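PDB 4ZEO: translation initiation factor eif-2b-like protein from Chaetomium thermophilum, which probably serves as the delta subunit of eIF2B, the guanine nucleotide exchange factor that acts on eIF2 during translation initiation. Local coordinates for residues I272-A277 and L299-K304; Q278-G283 and E305-N310; T285-G290 and S353-G358; V311-D316 and I334-S339. All coordinates share one frame; numbering follows the deposited sequence.

Interaction 1: residues I272-A277 and L299-K304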
loop_
_atom_site.group_PDB
_atom_site.type_symbol
_atom_site.label_atom_id
_atom_site.label_comp_id
_atom_site.label_asym_id
_atom_site.label_seq_id
_atom_site.Cartn_x
_atom_site.Cartn_y
_atom_site.Cartn_z
ATOM N N ILE A 272 7.842 -9.258 0.854
ATOM C CA ILE A 272 6.574 -9.779 0.327
ATOM C C ILE A 272 6.773 -10.378 -1.073
ATOM O O ILE A 272 6.310 -11.483 -1.360
ATOM C CB ILE A 272 5.475 -8.678 0.266
ATOM C CG1 ILE A 272 5.017 -8.295 1.677
ATOM C CG2 ILE A 272 4.270 -9.158 -0.531
ATOM C CD1 ILE A 272 4.136 -7.032 1.734
ATOM N N ALA A 273 7.477 -9.661 -1.940
ATOM C CA ALA A 273 7.690 -10.144 -3.309
ATOM C C ALA A 273 8.504 -11.432 -3.280
ATOM O O ALA A 273 8.191 -12.388 -3.985
ATOM C CB ALA A 273 8.375 -9.088 -4.160
ATOM N N ARG A 274 9.530 -11.467 -2.439
ATOM C CA ARG A 274 10.369 -12.650 -2.348
ATOM C C ARG A 274 9.594 -13.825 -1.761
ATOM O O ARG A 274 9.632 -14.931 -2.276
ATOM C CB ARG A 274 11.616 -12.379 -1.512
ATOM C CG ARG A 274 12.392 -13.630 -1.239
ATOM C CD ARG A 274 13.841 -13.333 -0.927
ATOM N NE ARG A 274 14.592 -14.567 -0.752
ATOM C CZ ARG A 274 15.899 -14.636 -0.517
ATOM N NH1 ARG A 274 16.630 -13.535 -0.430
ATOM N NH2 ARG A 274 16.479 -15.813 -0.368
ATOM N N ASN A 275 8.891 -13.586 -0.673
ATOM C CA ASN A 275 8.174 -14.675 -0.039
ATOM C C ASN A 275 6.974 -15.133 -0.884
ATOM O O ASN A 275 6.685 -16.323 -0.941
ATOM C CB ASN A 275 7.780 -14.264 1.386
ATOM C CG ASN A 275 8.986 -14.203 2.311
ATOM O OD1 ASN A 275 10.112 -14.454 1.878
ATOM N ND2 ASN A 275 8.767 -13.839 3.571
ATOM N N ALA A 276 6.311 -14.211 -1.577
ATOM C CA ALA A 276 5.212 -14.602 -2.473
ATOM C C ALA A 276 5.711 -15.391 -3.699
ATOM O O ALA A 276 5.044 -16.326 -4.156
ATOM C CB ALA A 276 4.422 -13.374 -2.922
ATOM N N ALA A 277 6.886 -15.019 -4.207
ATOM C CA ALA A 277 7.517 -15.699 -5.335
ATOM C C ALA A 277 7.858 -17.162 -5.018
ATOM O O ALA A 277 8.014 -17.998 -5.923
ATOM C CB ALA A 277 8.779 -14.941 -5.761
ATOM N N LEU A 299 5.982 -11.295 -9.518
ATOM C CA LEU A 299 6.108 -11.949 -10.817
ATOM C C LEU A 299 7.496 -11.708 -11.400
ATOM O O LEU A 299 8.110 -12.618 -11.941
ATOM C CB LEU A 299 4.999 -11.470 -11.772
ATOM C CG LEU A 299 3.577 -11.859 -11.304
ATOM C CD1 LEU A 299 2.458 -11.363 -12.247
ATOM C CD2 LEU A 299 3.464 -13.383 -11.116
ATOM N N LEU A 300 8.007 -10.488 -11.278
ATOM C CA LEU A 300 9.364 -10.208 -11.765
ATOM C C LEU A 300 10.399 -11.003 -10.959
ATOM O O LEU A 300 11.370 -11.503 -11.509
ATOM C CB LEU A 300 9.667 -8.699 -11.731
ATOM C CG LEU A 300 8.817 -7.890 -12.735
ATOM C CD1 LEU A 300 9.045 -6.373 -12.638
ATOM C CD2 LEU A 300 9.000 -8.378 -14.169
ATOM N N ARG A 301 10.164 -11.157 -9.665
ATOM C CA ARG A 301 11.083 -11.916 -8.824
ATOM C C ARG A 301 11.141 -13.402 -9.223
ATOM O O ARG A 301 12.231 -13.971 -9.372
ATOM C CB ARG A 301 10.678 -11.763 -7.348
ATOM C CG ARG A 301 11.484 -12.589 -6.372
ATOM C CD ARG A 301 12.824 -11.983 -6.102
ATOM N NE ARG A 301 13.589 -12.878 -5.248
ATOM C CZ ARG A 301 14.777 -12.604 -4.706
ATOM N NH1 ARG A 301 15.380 -11.437 -4.910
ATOM N NH2 ARG A 301 15.357 -13.519 -3.949
ATOM N N ALA A 302 9.975 -14.014 -9.440
ATOM C CA ALA A 302 9.910 -15.430 -9.797
ATOM C C ALA A 302 10.623 -15.682 -11.104
ATOM O O ALA A 302 11.371 -16.663 -11.242
ATOM C CB ALA A 302 8.471 -15.894 -9.886
ATOM N N ARG A 303 10.434 -14.763 -12.045
ATOM C CA ARG A 303 11.103 -14.856 -13.337
ATOM C C ARG A 303 12.620 -14.727 -13.183
ATOM O O ARG A 303 13.371 -15.481 -13.794
ATOM C CB ARG A 303 10.587 -13.781 -14.292
ATOM C CG ARG A 303 11.169 -13.875 -15.693
ATOM C CD ARG A 303 10.666 -15.133 -16.372
ATOM N NE ARG A 303 11.386 -15.415 -17.602
ATOM C CZ ARG A 303 11.952 -16.585 -17.867
ATOM N NH1 ARG A 303 11.879 -17.565 -16.971
ATOM N NH2 ARG A 303 12.591 -16.773 -19.017
ATOM N N LYS A 304 13.069 -13.783 -12.359
ATOM C CA LYS A 304 14.502 -13.625 -12.134
ATOM C C LYS A 304 15.078 -14.865 -11.456
ATOM O O LYS A 304 16.235 -15.200 -11.665
ATOM C CB LYS A 304 14.802 -12.368 -11.299
ATOM C CG LYS A 304 15.373 -11.216 -12.130
ATOM C CD LYS A 304 15.465 -9.928 -11.336
ATOM C CE LYS A 304 14.073 -9.300 -11.195
ATOM N NZ LYS A 304 14.026 -8.023 -10.420
#

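Interaction 2: residues Q278-G283 and E305-N310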
loop_
_atom_site.group_PDB
_atom_site.type_symbol
_atom_site.label_atom_id
_atom_site.label_comp_id
_atom_site.label_asym_id
_atom_site.label_seq_id
_atom_site.Cartn_x
_atom_site.Cartn_y
_atom_site.Cartn_z
ATOM N N GLN A 278 8.032 -17.454 -3.734
ATOM C CA GLN A 278 8.255 -18.824 -3.270
ATOM C C GLN A 278 7.057 -19.707 -3.611
ATOM O O GLN A 278 7.197 -20.905 -3.837
ATOM C CB GLN A 278 8.521 -18.845 -1.767
ATOM C CG GLN A 278 9.945 -18.523 -1.406
ATOM C CD GLN A 278 10.144 -18.454 0.091
ATOM O OE1 GLN A 278 9.178 -18.471 0.856
ATOM N NE2 GLN A 278 11.391 -18.316 0.514
ATOM N N SER A 279 5.875 -19.106 -3.587
ATOM C CA SER A 279 4.646 -19.795 -3.931
ATOM C C SER A 279 4.566 -20.152 -5.411
ATOM O O SER A 279 3.827 -21.052 -5.787
ATOM C CB SER A 279 3.437 -18.958 -3.542
ATOM O OG SER A 279 3.046 -19.260 -2.221
ATOM N N ILE A 280 5.256 -19.390 -6.252
ATOM C CA ILE A 280 5.247 -19.648 -7.681
ATOM C C ILE A 280 6.230 -20.738 -8.069
ATOM O O ILE A 280 7.363 -20.742 -7.627
ATOM C CB ILE A 280 5.507 -18.361 -8.457
ATOM C CG1 ILE A 280 4.398 -17.362 -8.117
ATOM C CG2 ILE A 280 5.557 -18.632 -9.961
ATOM C CD1 ILE A 280 4.577 -16.030 -8.715
ATOM N N ASN A 281 5.775 -21.668 -8.899
ATOM C CA ASN A 281 6.575 -22.826 -9.279
ATOM C C ASN A 281 6.576 -22.997 -10.777
ATOM O O ASN A 281 5.728 -22.427 -11.455
ATOM C CB ASN A 281 6.011 -24.083 -8.630
ATOM C CG ASN A 281 6.147 -24.070 -7.134
ATOM O OD1 ASN A 281 7.244 -23.959 -6.593
ATOM N ND2 ASN A 281 5.012 -24.087 -6.453
ATOM N N ASP A 282 7.490 -23.810 -11.292
ATOM C CA ASP A 282 7.580 -24.007 -12.735
ATOM C C ASP A 282 6.302 -24.650 -13.261
ATOM O O ASP A 282 5.808 -25.627 -12.696
ATOM C CB ASP A 282 8.776 -24.888 -13.089
ATOM C CG ASP A 282 9.979 -24.089 -13.503
ATOM O OD1 ASP A 282 9.788 -22.975 -14.016
ATOM O OD2 ASP A 282 11.113 -24.580 -13.336
ATOM N N GLY A 283 5.784 -24.106 -14.357
ATOM C CA GLY A 283 4.557 -24.600 -14.961
ATOM C C GLY A 283 3.264 -24.024 -14.400
ATOM O O GLY A 283 2.184 -24.428 -14.810
ATOM N N GLU A 305 14.262 -15.552 -10.660
ATOM C CA GLU A 305 14.668 -16.808 -10.037
ATOM C C GLU A 305 14.765 -17.949 -11.055
ATOM O O GLU A 305 15.193 -19.056 -10.727
ATOM C CB GLU A 305 13.699 -17.172 -8.918
ATOM C CG GLU A 305 13.807 -16.255 -7.736
ATOM C CD GLU A 305 12.683 -16.429 -6.752
ATOM O OE1 GLU A 305 11.670 -17.058 -7.133
ATOM O OE2 GLU A 305 12.798 -15.912 -5.608
ATOM N N GLY A 306 14.360 -17.687 -12.290
ATOM C CA GLY A 306 14.506 -18.670 -13.352
ATOM C C GLY A 306 13.249 -19.479 -13.616
ATOM O O GLY A 306 13.252 -20.384 -14.439
ATOM N N LYS A 307 12.167 -19.149 -12.922
ATOM C CA LYS A 307 10.919 -19.887 -13.058
ATOM C C LYS A 307 10.197 -19.562 -14.354
ATOM O O LYS A 307 10.201 -18.430 -14.824
ATOM C CB LYS A 307 10.022 -19.600 -11.854
ATOM C CG LYS A 307 10.731 -19.930 -10.549
ATOM C CD LYS A 307 9.848 -19.739 -9.380
ATOM C CE LYS A 307 10.612 -19.835 -8.089
ATOM N NZ LYS A 307 9.671 -19.916 -6.939
ATOM N N SER A 308 9.585 -20.580 -14.934
ATOM C CA SER A 308 8.807 -20.415 -16.149
ATOM C C SER A 308 7.336 -20.665 -15.854
ATOM O O SER A 308 6.942 -21.730 -15.379
ATOM C CB SER A 308 9.313 -21.356 -17.236
ATOM O OG SER A 308 9.004 -22.700 -16.923
ATOM N N PHE A 309 6.525 -19.652 -16.126
ATOM C CA PHE A 309 5.131 -19.691 -15.747
ATOM C C PHE A 309 4.332 -18.781 -16.658
ATOM O O PHE A 309 4.889 -17.959 -17.387
ATOM C CB PHE A 309 4.964 -19.286 -14.282
ATOM C CG PHE A 309 5.616 -17.972 -13.932
ATOM C CD1 PHE A 309 6.945 -17.914 -13.565
ATOM C CD2 PHE A 309 4.883 -16.794 -13.942
ATOM C CE1 PHE A 309 7.536 -16.709 -13.250
ATOM C CE2 PHE A 309 5.481 -15.585 -13.621
ATOM C CZ PHE A 309 6.803 -15.552 -13.275
ATOM N N ASN A 310 3.021 -18.949 -16.615
ATOM C CA ASN A 310 2.114 -18.168 -17.427
ATOM C C ASN A 310 1.363 -17.180 -16.581
ATOM O O ASN A 310 1.081 -17.438 -15.408
ATOM C CB ASN A 310 1.147 -19.079 -18.156
ATOM C CG ASN A 310 1.825 -19.872 -19.252
ATOM O OD1 ASN A 310 2.670 -19.354 -19.978
ATOM N ND2 ASN A 310 1.442 -21.129 -19.394
HETATM O O HOH W 1 9.428 -21.971 -5.264
#

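Interaction 3: residues T285-G290 and S353-G358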
loop_
_atom_site.group_PDB
_atom_site.type_symbol
_atom_site.label_atom_id
_atom_site.label_comp_id
_atom_site.label_asym_id
_atom_site.label_seq_id
_atom_site.Cartn_x
_atom_site.Cartn_y
_atom_site.Cartn_z
ATOM N N THR A 285 0.174 -21.368 -13.645
ATOM C CA THR A 285 -0.536 -20.300 -14.310
ATOM C C THR A 285 -1.043 -19.358 -13.256
ATOM O O THR A 285 -1.710 -19.750 -12.319
ATOM C CB THR A 285 -1.691 -20.788 -15.186
ATOM O OG1 THR A 285 -1.202 -21.763 -16.125
ATOM C CG2 THR A 285 -2.268 -19.612 -15.955
ATOM N N ILE A 286 -0.691 -18.103 -13.411
ATOM C CA ILE A 286 -1.040 -17.075 -12.452
ATOM C C ILE A 286 -2.085 -16.145 -13.032
ATOM O O ILE A 286 -1.983 -15.756 -14.194
ATOM C CB ILE A 286 0.194 -16.229 -12.042
ATOM C CG1 ILE A 286 1.385 -17.137 -11.707
ATOM C CG2 ILE A 286 -0.165 -15.314 -10.904
ATOM C CD1 ILE A 286 1.225 -17.876 -10.406
ATOM N N VAL A 287 -3.084 -15.800 -12.225
ATOM C CA VAL A 287 -4.086 -14.833 -12.628
ATOM C C VAL A 287 -3.988 -13.584 -11.752
ATOM O O VAL A 287 -3.775 -13.665 -10.540
ATOM C CB VAL A 287 -5.511 -15.419 -12.549
ATOM C CG1 VAL A 287 -6.530 -14.379 -13.034
ATOM C CG2 VAL A 287 -5.610 -16.713 -13.384
ATOM N N THR A 288 -4.059 -12.412 -12.366
ATOM C CA THR A 288 -4.130 -11.206 -11.565
ATOM C C THR A 288 -5.028 -10.197 -12.268
ATOM O O THR A 288 -5.430 -10.414 -13.427
ATOM C CB THR A 288 -2.736 -10.620 -11.263
ATOM O OG1 THR A 288 -2.856 -9.697 -10.175
ATOM C CG2 THR A 288 -2.142 -9.917 -12.487
ATOM N N TYR A 289 -5.386 -9.138 -11.538
ATOM C CA TYR A 289 -6.321 -8.122 -12.020
ATOM C C TYR A 289 -5.721 -6.720 -11.949
ATOM O O TYR A 289 -5.336 -6.247 -10.879
ATOM C CB TYR A 289 -7.608 -8.186 -11.202
ATOM C CG TYR A 289 -8.673 -7.187 -11.568
ATOM C CD1 TYR A 289 -9.307 -7.236 -12.807
ATOM C CD2 TYR A 289 -9.046 -6.187 -10.676
ATOM C CE1 TYR A 289 -10.298 -6.329 -13.142
ATOM C CE2 TYR A 289 -10.027 -5.274 -11.001
ATOM C CZ TYR A 289 -10.659 -5.354 -12.235
ATOM O OH TYR A 289 -11.650 -4.447 -12.561
ATOM N N GLY A 290 -5.664 -6.052 -13.100
ATOM C CA GLY A 290 -5.115 -4.720 -13.191
ATOM C C GLY A 290 -3.638 -4.741 -12.893
ATOM O O GLY A 290 -2.980 -5.771 -13.043
ATOM N N SER A 353 -5.173 -22.758 -11.639
ATOM C CA SER A 353 -4.476 -21.464 -11.626
ATOM C C SER A 353 -4.315 -20.898 -10.204
ATOM O O SER A 353 -5.019 -21.300 -9.269
ATOM C CB SER A 353 -5.199 -20.434 -12.513
ATOM O OG SER A 353 -6.376 -19.934 -11.884
ATOM N N ASN A 354 -3.389 -19.955 -10.043
ATOM C CA ASN A 354 -3.291 -19.241 -8.779
ATOM C C ASN A 354 -3.540 -17.748 -8.971
ATOM O O ASN A 354 -2.918 -17.110 -9.811
ATOM C CB ASN A 354 -1.910 -19.452 -8.152
ATOM C CG ASN A 354 -1.768 -20.813 -7.499
ATOM O OD1 ASN A 354 -2.317 -21.066 -6.435
ATOM N ND2 ASN A 354 -1.006 -21.689 -8.137
ATOM N N VAL A 355 -4.388 -17.173 -8.130
ATOM C CA VAL A 355 -4.737 -15.776 -8.263
ATOM C C VAL A 355 -3.965 -14.958 -7.219
ATOM O O VAL A 355 -4.030 -15.250 -6.032
ATOM C CB VAL A 355 -6.254 -15.571 -8.074
ATOM C CG1 VAL A 355 -6.595 -14.109 -8.090
ATOM C CG2 VAL A 355 -7.060 -16.339 -9.127
ATOM N N PHE A 356 -3.210 -13.966 -7.678
ATOM C CA PHE A 356 -2.487 -13.058 -6.801
ATOM C C PHE A 356 -3.113 -11.693 -6.944
ATOM O O PHE A 356 -3.205 -11.167 -8.039
ATOM C CB PHE A 356 -0.994 -12.967 -7.140
ATOM C CG PHE A 356 -0.183 -14.161 -6.722
ATOM C CD1 PHE A 356 0.633 -14.106 -5.610
ATOM C CD2 PHE A 356 -0.212 -15.331 -7.459
ATOM C CE1 PHE A 356 1.395 -15.221 -5.229
ATOM C CE2 PHE A 356 0.541 -16.448 -7.079
ATOM C CZ PHE A 356 1.341 -16.394 -5.976
ATOM N N LEU A 357 -3.538 -11.126 -5.827
ATOM C CA LEU A 357 -4.174 -9.821 -5.801
ATOM C C LEU A 357 -3.515 -8.875 -4.798
ATOM O O LEU A 357 -2.980 -9.308 -3.773
ATOM C CB LEU A 357 -5.655 -9.999 -5.473
ATOM C CG LEU A 357 -6.745 -10.259 -6.530
ATOM C CD1 LEU A 357 -6.349 -10.387 -8.017
ATOM C CD2 LEU A 357 -7.775 -11.315 -6.080
ATOM N N GLY A 358 -3.582 -7.583 -5.096
ATOM C CA GLY A 358 -3.118 -6.541 -4.207
ATOM C C GLY A 358 -4.255 -5.545 -4.029
ATOM O O GLY A 358 -5.176 -5.502 -4.837
HETATM O O HOH W 2 -4.241 -7.084 -7.960
#

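Interaction 4: residues V311-D316 and I334-S339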
loop_
_atom_site.group_PDB
_atom_site.type_symbol
_atom_site.label_atom_id
_atom_site.label_comp_id
_atom_site.label_asym_id
_atom_site.label_seq_id
_atom_site.Cartn_x
_atom_site.Cartn_y
_atom_site.Cartn_z
ATOM N N VAL A 311 1.086 -16.018 -17.153
ATOM C CA VAL A 311 0.301 -15.023 -16.442
ATOM C C VAL A 311 -0.903 -14.584 -17.255
ATOM O O VAL A 311 -0.800 -14.301 -18.452
ATOM C CB VAL A 311 1.169 -13.807 -16.058
ATOM C CG1 VAL A 311 0.322 -12.718 -15.456
ATOM C CG2 VAL A 311 2.264 -14.239 -15.094
ATOM N N THR A 312 -2.053 -14.565 -16.602
ATOM C CA THR A 312 -3.253 -14.026 -17.192
ATOM C C THR A 312 -3.534 -12.715 -16.497
ATOM O O THR A 312 -3.631 -12.659 -15.279
ATOM C CB THR A 312 -4.466 -14.990 -17.060
ATOM O OG1 THR A 312 -4.257 -16.137 -17.890
ATOM C CG2 THR A 312 -5.766 -14.304 -17.492
ATOM N N VAL A 313 -3.617 -11.648 -17.279
ATOM C CA VAL A 313 -3.913 -10.340 -16.724
ATOM C C VAL A 313 -5.289 -9.886 -17.154
ATOM O O VAL A 313 -5.567 -9.724 -18.342
ATOM C CB VAL A 313 -2.858 -9.293 -17.133
ATOM C CG1 VAL A 313 -3.178 -7.953 -16.495
ATOM C CG2 VAL A 313 -1.475 -9.756 -16.700
ATOM N N LEU A 314 -6.146 -9.691 -16.163
ATOM C CA LEU A 314 -7.510 -9.260 -16.387
ATOM C C LEU A 314 -7.560 -7.762 -16.106
ATOM O O LEU A 314 -6.700 -7.256 -15.375
ATOM C CB LEU A 314 -8.463 -10.032 -15.474
ATOM C CG LEU A 314 -8.505 -11.567 -15.581
ATOM C CD1 LEU A 314 -9.260 -12.171 -14.407
ATOM C CD2 LEU A 314 -9.161 -11.997 -16.858
ATOM N N ASP A 315 -8.507 -7.028 -16.694
ATOM C CA ASP A 315 -8.503 -5.589 -16.467
ATOM C C ASP A 315 -9.877 -4.978 -16.296
ATOM O O ASP A 315 -10.901 -5.632 -16.506
ATOM C CB ASP A 315 -7.796 -4.860 -17.612
ATOM C CG ASP A 315 -6.835 -3.767 -17.114
ATOM O OD1 ASP A 315 -6.028 -3.297 -17.937
ATOM O OD2 ASP A 315 -6.897 -3.366 -15.921
ATOM N N ASP A 316 -9.872 -3.720 -15.866
ATOM C CA ASP A 316 -11.043 -2.859 -15.862
ATOM C C ASP A 316 -10.982 -2.090 -17.182
ATOM O O ASP A 316 -10.007 -1.383 -17.428
ATOM C CB ASP A 316 -11.005 -1.918 -14.647
ATOM C CG ASP A 316 -12.236 -1.022 -14.525
ATOM O OD1 ASP A 316 -12.863 -0.651 -15.539
ATOM O OD2 ASP A 316 -12.554 -0.643 -13.386
ATOM N N ILE A 334 8.079 -13.191 -19.676
ATOM C CA ILE A 334 6.919 -13.933 -19.203
ATOM C C ILE A 334 5.814 -13.934 -20.247
ATOM O O ILE A 334 5.463 -12.874 -20.770
ATOM C CB ILE A 334 6.359 -13.322 -17.909
ATOM C CG1 ILE A 334 7.461 -13.204 -16.837
ATOM C CG2 ILE A 334 5.171 -14.129 -17.404
ATOM C CD1 ILE A 334 7.079 -12.365 -15.624
ATOM N N PRO A 335 5.276 -15.127 -20.573
ATOM C CA PRO A 335 4.143 -15.216 -21.496
ATOM C C PRO A 335 2.885 -14.684 -20.826
ATOM O O PRO A 335 2.519 -15.183 -19.761
ATOM C CB PRO A 335 4.021 -16.721 -21.785
ATOM C CG PRO A 335 5.253 -17.336 -21.255
ATOM C CD PRO A 335 5.715 -16.460 -20.133
ATOM N N VAL A 336 2.233 -13.693 -21.430
ATOM C CA VAL A 336 1.073 -13.073 -20.804
ATOM C C VAL A 336 -0.158 -13.090 -21.712
ATOM O O VAL A 336 -0.080 -12.769 -22.905
ATOM C CB VAL A 336 1.362 -11.611 -20.398
ATOM C CG1 VAL A 336 0.126 -10.976 -19.758
ATOM C CG2 VAL A 336 2.562 -11.536 -19.454
ATOM N N LEU A 337 -1.285 -13.481 -21.125
ATOM C CA LEU A 337 -2.590 -13.396 -21.763
ATOM C C LEU A 337 -3.349 -12.208 -21.180
ATOM O O LEU A 337 -3.594 -12.132 -19.977
ATOM C CB LEU A 337 -3.362 -14.688 -21.558
ATOM C CG LEU A 337 -4.687 -14.895 -22.274
ATOM C CD1 LEU A 337 -4.537 -14.649 -23.763
ATOM C CD2 LEU A 337 -5.162 -16.311 -21.986
ATOM N N TYR A 338 -3.691 -11.258 -22.027
ATOM C CA TYR A 338 -4.305 -10.035 -21.550
ATOM C C TYR A 338 -5.775 -9.917 -21.927
ATOM O O TYR A 338 -6.151 -10.075 -23.085
ATOM C CB TYR A 338 -3.557 -8.811 -22.094
ATOM C CG TYR A 338 -4.230 -7.532 -21.699
ATOM C CD1 TYR A 338 -4.139 -7.074 -20.393
ATOM C CD2 TYR A 338 -4.985 -6.796 -22.608
ATOM C CE1 TYR A 338 -4.763 -5.907 -19.998
ATOM C CE2 TYR A 338 -5.619 -5.617 -22.223
ATOM C CZ TYR A 338 -5.495 -5.179 -20.913
ATOM O OH TYR A 338 -6.096 -4.015 -20.495
ATOM N N SER A 339 -6.599 -9.575 -20.952
ATOM C CA SER A 339 -7.993 -9.307 -21.221
ATOM C C SER A 339 -8.331 -7.919 -20.697
ATOM O O SER A 339 -8.029 -7.604 -19.543
ATOM C CB SER A 339 -8.879 -10.367 -20.580
ATOM O OG SER A 339 -10.161 -10.334 -21.167
#

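Interaction 1: residues I272-A277 and L299-K304
Arg301 lays its aliphatic stem against Ala277, CG standing 3.6 Å from the alanine CB. Ala277 CB also faces Ala302, the two CB atoms lying 4.2 Å apart. Small methyl groups fit both places, because here the helix backbones come close, with Ala277 CA and Ala302 CA 5.1 Å apart. Beyond its stem, the chain of Arg301 runs on to Arg274. CG lies opposite the backbone N, and a bend at the next bond (chi2 78°) swings the guanidinium over the extended chain of Arg274. NH2 of Arg301 then sits 3.4 Å from CD of Arg274 and above one face of the Arg274 guanidinium, offset toward its rim, with the two planes 27° apart. Arg274 NE and Arg301 NH2 are both donors, so their closeness is not a bond between them. Each arginine has its polar partner elsewhere: Arg301 NE forms a salt bridge with Glu305, whose negative charge probably offsets part of the crowding of like charges, while Arg274 NH1 bonds to the hydroxyl of Tyr270. The axes of the two helical segments approach to 8.4 Å and cross at -60°. On the side away from the arginines, Ala276 rests on Leu391 of strand 387-391, and Leu299 reaches Leu329 of helix 321-331. Thus the end of the long helix 246-277 and the helix 293-304 pack at an angle against the same side of the parallel sheet.

Interaction 2: residues Q278-G283 and E305-N310
The Phe309 ring receives Ile280 over one face: CG2 stands 4.1 Å from the ring centroid, a CH-pi contact displaced toward the rim, and the branched side chain suits a buried place where the methyl branch can rest on the aromatic face. The Asp282 carboxylate is a second flat group in the contact. Its OD1 takes two bonds from Ser308, one from the backbone N at 2.6 Å, met almost straight on (N-H...O 175°), the other from OG at 3.0 Å, which comes from above the carboxylate plane. The hydroxyl reaches it because chi1 of 70° sets OG between the backbone N and carbonyl carbon. Next to this clasp, Gly283 N returns a bond to Ser308 O at 2.8 Å. Lys307, extended beyond CG, runs along the loop until NZ meets Ile280 O. The ammonium is also shared with Glu305 OE1 in a 3.5 Å salt bridge, and with a water, 2.7 Å from NZ, which has Gln278 O and Asn281 OD1 within hydrogen-bonding reach. A long cationic chain suits this spot, where carbonyls gather at the end of helix 246-277 and would be expected to attract positive charge. Gly306, at a phi of 97° that glycine readily adopts, closes helix 293-304 in a Schellman motif. Two helix-to-strand loops are thereby tied together just before adjacent parallel strands of a Rossmann-like alpha/beta fold.

Interaction 3: residues T285-G290 and S353-G358
Val287 takes both its backbone bonds from the neighbouring strand: its N gives a hydrogen to Asn354 O at 2.8 Å, and its O accepts one from Phe356 N at 2.9 Å. One step earlier, Asn354 N is satisfied by Thr285 O. This is a regular parallel ladder, in which Ile286 and Thr288 send their own backbone groups to strand 310-314 on the opposite edge. Farther along, the strands separate and the ladder is completed by other donors. Phe356 O is met by the hydroxyl of Thr288 at 2.6 Å, which chi1 of -163° turns away from its own backbone N so that it faces the neighbouring strand. A threonine suits this place, being at home in a strand and carrying a donor. Next, a water spans the gap, giving a hydrogen to Tyr289 O at 3.2 Å and accepting one from Gly358 N at 3.0 Å. Two further hydroxyls find partners outside the pair of strands: Ser353 OG bonds to Pro350 O and Tyr289 OH to Ser372 O. Apolar side chains complete the contact. Ile286 meets the Phe356 ring obliquely, CG2 near CD2 and CD1 3.7 Å from CE2, while on the other face Val287 CB lies 3.9 Å from Val355 CG2. Where the strands splay, the Thr288 hydroxyl and the water thus serve Phe356 O, Tyr289 O and Gly358 N, so the sheet can open toward its C-terminal edge without stranding these groups.

Interaction 4: residues V311-D316 and I334-S339
Tyr338 reaches across to Asp315, just beyond the end of the neighbouring strand. From CB, a trans first torsion (chi1 176°) carries the ring along the sheet face that it shares with Val313. CD1 passes 3.6 Å from Val313 O and 4.1 Å from Val313 CG1; CE1 and CZ each lie 3.6 Å from Asp315 OD1. At the tip OH gives its hydrogen to Asp315 OD1 at 2.7 Å. OD1 accepts through the lone pair facing away from OD2; OD1 itself lies at the ring edge, in its plane, with the carboxylate turned 83° to the ring. Tyrosine suits the span, its ring packing on valine while the hydroxyl serves a buried acid. The other oxygen, OD2, has weak bonds from Asp316 N and from Gly322 N. Farther along the same face, Val313 CG2 meets Val336 CG1 at 3.7 Å; on the reverse face Thr312 and Leu337 lie side by side. Four backbone bonds join the strands, from Val311 N to Pro335 O at one end to Ser339 N with Val313 O at the other. Strand 310-314, helix 321-331 and strand 336-338 make up a parallel beta-alpha-beta crossover, the repeating element of Rossmann-like folds, here with 336-338 as the outermost strand.

Interactions 3 and 4 belong to one parallel sheet, their centres 9 Å apart: strands 285-289 and 310-314 are neighbours, joined by bonds such as Ile286 O to Thr312 N at 2.7 Å, so the ladders continue from 336-338 to 354-358. Interactions 1 and 2, also 9 Å apart, follow one another along the same two chain stretches, helix ends first and loops after; Lys307 NZ links them, 2.7 Å from Ala277 O. Leu299 of interaction 1 connects helix to sheet, its CD2 near Ile286 CG2 and its CD1 4.1 Å from Val311 CG2. Ile280 of interaction 2 likewise packs on Phe356 and Ile286, while the loop at Phe309 and Asn310 touches Pro335 of interaction 4.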